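Local coordinates for putative glycosyl hydrolase (Bacteroides thetaiotaomicron VPI-5482, PDB 3K11), which is of unproven function but belongs to glycosyl hydrolase family 88 and probably acts as a hydrolase, at residues Tyr182-Gly187 with Ala237-Ile242. Residues are numbered along the deposited sequence; the frame is centred on the assembly and turned at random.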
ATOM      1  N   TYR A 182      27.581 -24.125  -9.309  1.00 25.31           N
ATOM      2  CA  TYR A 182      28.191 -22.829  -9.522  1.00 23.70           C
ATOM      3  C   TYR A 182      27.973 -21.921  -8.303  1.00 22.56           C
ATOM      4  O   TYR A 182      26.909 -21.948  -7.653  1.00 23.54           O
ATOM      5  CB  TYR A 182      27.572 -22.139 -10.730  1.00 25.14           C
ATOM      6  CG  TYR A 182      28.269 -20.842 -11.072  1.00 25.02           C
ATOM      7  CD1 TYR A 182      29.502 -20.853 -11.691  1.00 25.98           C
ATOM      8  CD2 TYR A 182      27.706 -19.617 -10.795  1.00 26.65           C
ATOM      9  CE1 TYR A 182      30.173 -19.674 -11.974  1.00 20.75           C
ATOM     10  CE2 TYR A 182      28.366 -18.435 -11.090  1.00 22.80           C
ATOM     11  CZ  TYR A 182      29.613 -18.472 -11.659  1.00 26.90           C
ATOM     12  OH  TYR A 182      30.291 -17.331 -11.973  1.00 24.49           O
ATOM     13  N   ARG A 183      29.013 -21.142  -7.999  1.00 22.18           N
ATOM     14  CA  ARG A 183      28.973 -20.211  -6.874  1.00 23.26           C
ATOM     15  C   ARG A 183      29.603 -18.889  -7.286  1.00 22.57           C
ATOM     16  O   ARG A 183      30.448 -18.843  -8.187  1.00 23.00           O
ATOM     17  CB  ARG A 183      29.793 -20.747  -5.723  1.00 24.77           C
ATOM     18  CG  ARG A 183      29.271 -22.054  -5.097  1.00 23.67           C
ATOM     19  CD  ARG A 183      30.365 -22.677  -4.377  1.00 23.62           C
ATOM     20  NE  ARG A 183      30.111 -23.953  -3.677  1.00 22.98           N
ATOM     21  CZ  ARG A 183      30.034 -24.108  -2.342  1.00 25.10           C
ATOM     22  NH1 ARG A 183      30.056 -23.059  -1.510  1.00 25.92           N
ATOM     23  NH2 ARG A 183      29.923 -25.327  -1.827  1.00 27.54           N
ATOM     24  N   LEU A 184      29.230 -17.834  -6.569  1.00 22.83           N
ATOM     25  CA  LEU A 184      29.911 -16.546  -6.663  1.00 22.61           C
ATOM     26  C   LEU A 184      31.328 -16.690  -6.137  1.00 23.12           C
ATOM     27  O   LEU A 184      31.674 -17.730  -5.571  1.00 21.61           O
ATOM     28  CB  LEU A 184      29.181 -15.477  -5.826  1.00 23.55           C
ATOM     29  CG  LEU A 184      27.747 -15.047  -6.175  1.00 26.90           C
ATOM     30  CD1 LEU A 184      27.286 -13.882  -5.286  1.00 23.29           C
ATOM     31  CD2 LEU A 184      27.598 -14.708  -7.655  1.00 24.10           C
ATOM     32  N   ALA A 185      32.158 -15.658  -6.296  1.00 22.42           N
ATOM     33  CA  ALA A 185      33.552 -15.717  -5.825  1.00 22.48           C
ATOM     34  C   ALA A 185      33.632 -16.030  -4.325  1.00 22.43           C
ATOM     35  O   ALA A 185      34.520 -16.786  -3.872  1.00 23.50           O
ATOM     36  CB  ALA A 185      34.291 -14.405  -6.141  1.00 21.86           C
ATOM     37  N   ASP A 186      32.680 -15.496  -3.571  1.00 23.02           N
ATOM     38  CA  ASP A 186      32.635 -15.693  -2.141  1.00 22.97           C
ATOM     39  C   ASP A 186      31.995 -17.005  -1.711  1.00 25.01           C
ATOM     40  O   ASP A 186      31.831 -17.239  -0.520  1.00 24.05           O
ATOM     41  CB  ASP A 186      31.961 -14.529  -1.467  1.00 24.54           C
ATOM     42  CG  ASP A 186      30.472 -14.507  -1.662  1.00 29.08           C
ATOM     43  OD1 ASP A 186      29.892 -15.352  -2.373  1.00 23.54           O
ATOM     44  OD2 ASP A 186      29.879 -13.597  -1.084  1.00 25.24           O
ATOM     45  N   GLY A 187      31.640 -17.858  -2.663  1.00 24.79           N
ATOM     46  CA  GLY A 187      31.154 -19.206  -2.340  1.00 24.51           C
ATOM     47  C   GLY A 187      29.643 -19.316  -2.340  1.00 24.87           C
ATOM     48  O   GLY A 187      29.119 -20.408  -2.241  1.00 21.72           O
ATOM     49  N   ALA A 237      21.474 -13.476   2.668  1.00 21.47           N
ATOM     50  CA  ALA A 237      20.623 -12.462   3.347  1.00 20.75           C
ATOM     51  C   ALA A 237      21.193 -11.052   3.265  1.00 25.67           C
ATOM     52  O   ALA A 237      20.426 -10.128   3.107  1.00 23.55           O
ATOM     53  CB  ALA A 237      20.298 -12.882   4.817  1.00 23.74           C
ATOM     54  N   ASP A 238      22.523 -10.910   3.334  0.50 24.89           N
ATOM     55  CA  ASP A 238      23.193  -9.594   3.214  0.50 24.76           C
ATOM     56  C   ASP A 238      22.692  -8.858   2.000  0.50 25.09           C
ATOM     57  O   ASP A 238      22.292  -7.678   2.060  0.50 24.41           O
ATOM     58  CB  ASP A 238      24.709  -9.770   3.067  0.50 23.55           C
ATOM     59  CG  ASP A 238      25.456  -8.436   2.977  0.50 26.84           C
ATOM     60  OD1 ASP A 238      25.211  -7.601   3.879  0.50 25.99           O
ATOM     61  OD2 ASP A 238      26.227  -8.234   2.000  0.50 32.56           O
ATOM     62  N   ARG A 239      22.662  -9.582   0.899  1.00 23.58           N
ATOM     63  CA  ARG A 239      22.301  -9.006  -0.397  1.00 25.24           C
ATOM     64  C   ARG A 239      20.799  -8.945  -0.692  1.00 26.24           C
ATOM     65  O   ARG A 239      20.347  -8.011  -1.322  1.00 24.84           O
ATOM     66  CB  ARG A 239      22.938  -9.831  -1.487  1.00 24.38           C
ATOM     67  CG  ARG A 239      24.457  -9.779  -1.403  1.00 27.02           C
ATOM     68  CD  ARG A 239      24.995 -10.735  -2.360  1.00 28.37           C
ATOM     69  NE  ARG A 239      26.440 -10.686  -2.588  1.00 25.60           N
ATOM     70  CZ  ARG A 239      27.319 -11.616  -2.197  1.00 24.99           C
ATOM     71  NH1 ARG A 239      26.985 -12.627  -1.391  1.00 26.35           N
ATOM     72  NH2 ARG A 239      28.572 -11.488  -2.594  1.00 27.22           N
HETATM   73  N   MSE A 240      20.062  -9.943  -0.234  1.00 23.64           N
HETATM   74  CA  MSE A 240      18.678 -10.137  -0.665  1.00 23.86           C
HETATM   75  C   MSE A 240      17.629  -9.637   0.332  1.00 25.71           C
HETATM   76  O   MSE A 240      16.491  -9.309  -0.093  1.00 23.76           O
HETATM   77  CB  MSE A 240      18.504 -11.616  -1.098  1.00 25.78           C
HETATM   78  CG  MSE A 240      19.472 -12.022  -2.234  1.00 24.21           C
HETATM   79 SE   MSE A 240      18.932 -13.653  -2.981  0.75 24.81          SE
HETATM   80  CE  MSE A 240      17.702 -12.791  -4.275  1.00 25.38           C
ATOM     81  N   PHE A 241      17.990  -9.506   1.616  1.00 23.39           N
ATOM     82  CA  PHE A 241      17.015  -9.032   2.644  1.00 23.55           C
ATOM     83  C   PHE A 241      16.853  -7.543   2.467  1.00 27.39           C
ATOM     84  O   PHE A 241      17.830  -6.876   2.153  1.00 28.01           O
ATOM     85  CB  PHE A 241      17.450  -9.366   4.063  1.00 25.24           C
ATOM     86  CG  PHE A 241      16.341  -9.205   5.091  1.00 22.09           C
ATOM     87  CD1 PHE A 241      15.202 -10.002   5.042  1.00 24.91           C
ATOM     88  CD2 PHE A 241      16.461  -8.319   6.120  1.00 23.13           C
ATOM     89  CE1 PHE A 241      14.207  -9.865   5.979  1.00 25.94           C
ATOM     90  CE2 PHE A 241      15.423  -8.176   7.050  1.00 25.55           C
ATOM     91  CZ  PHE A 241      14.335  -8.933   6.975  1.00 24.76           C
ATOM     92  N   ILE A 242      15.646  -7.035   2.718  1.00 26.88           N
ATOM     93  CA  ILE A 242      15.313  -5.613   2.581  1.00 26.55           C
ATOM     94  C   ILE A 242      14.830  -5.176   3.982  1.00 26.18           C
ATOM     95  O   ILE A 242      13.646  -5.304   4.314  1.00 25.79           O
ATOM     96  CB  ILE A 242      14.199  -5.351   1.581  1.00 27.00           C
ATOM     97  CG1 ILE A 242      14.521  -5.933   0.196  1.00 26.85           C
ATOM     98  CG2 ILE A 242      14.047  -3.820   1.358  1.00 26.09           C
ATOM     99  CD1 ILE A 242      13.351  -6.102  -0.711  1.00 29.31           C
TER
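The guanidinium group of Arg239 has Leu184 over one face and Asp186 at its edge. Leu184 CD1 sits 3.8 Å from Arg239 CZ, above the centre of the plane. At the edge, both terminal nitrogens turn end-on to a single carboxylate oxygen. Arg239 NH2 gives a salt-bridging hydrogen bond of 2.9 Å to Asp186 OD2, and Arg239 NH1 gives another of 3.1 Å to the same OD2. The oxygen lies close to the guanidinium plane, but the carboxylate is turned 73° against that plane. NH1 uses the syn lone pair of OD2; NH2 comes to it from above the carboxylate plane. The backbones stay apart, 12.4 Å from Leu184 CA to Arg239 CA, and the extended Arg239 chain covers more than half of the distance. Asp186 stands in the type I turn Leu184-Gly187, with CG between its backbone N and carbonyl carbon (chi1 74°). Its other oxygen, OD1, is bonded to Thr188 OG1, and Arg239 NH1 also reaches the carbonyl of Gln235. Replacing Asp186 by an alanine would probably leave the Arg239 charge without this carboxylate and Thr188 OG1 without its OD1 partner, though the Gln235 carbonyl could still hold NH1. Both Asp186 oxygens thus have partners, and the charge pair ties the loop after helix 167-180 to the end of helix 222-240, helping to orient the guanidinium together with Gln235.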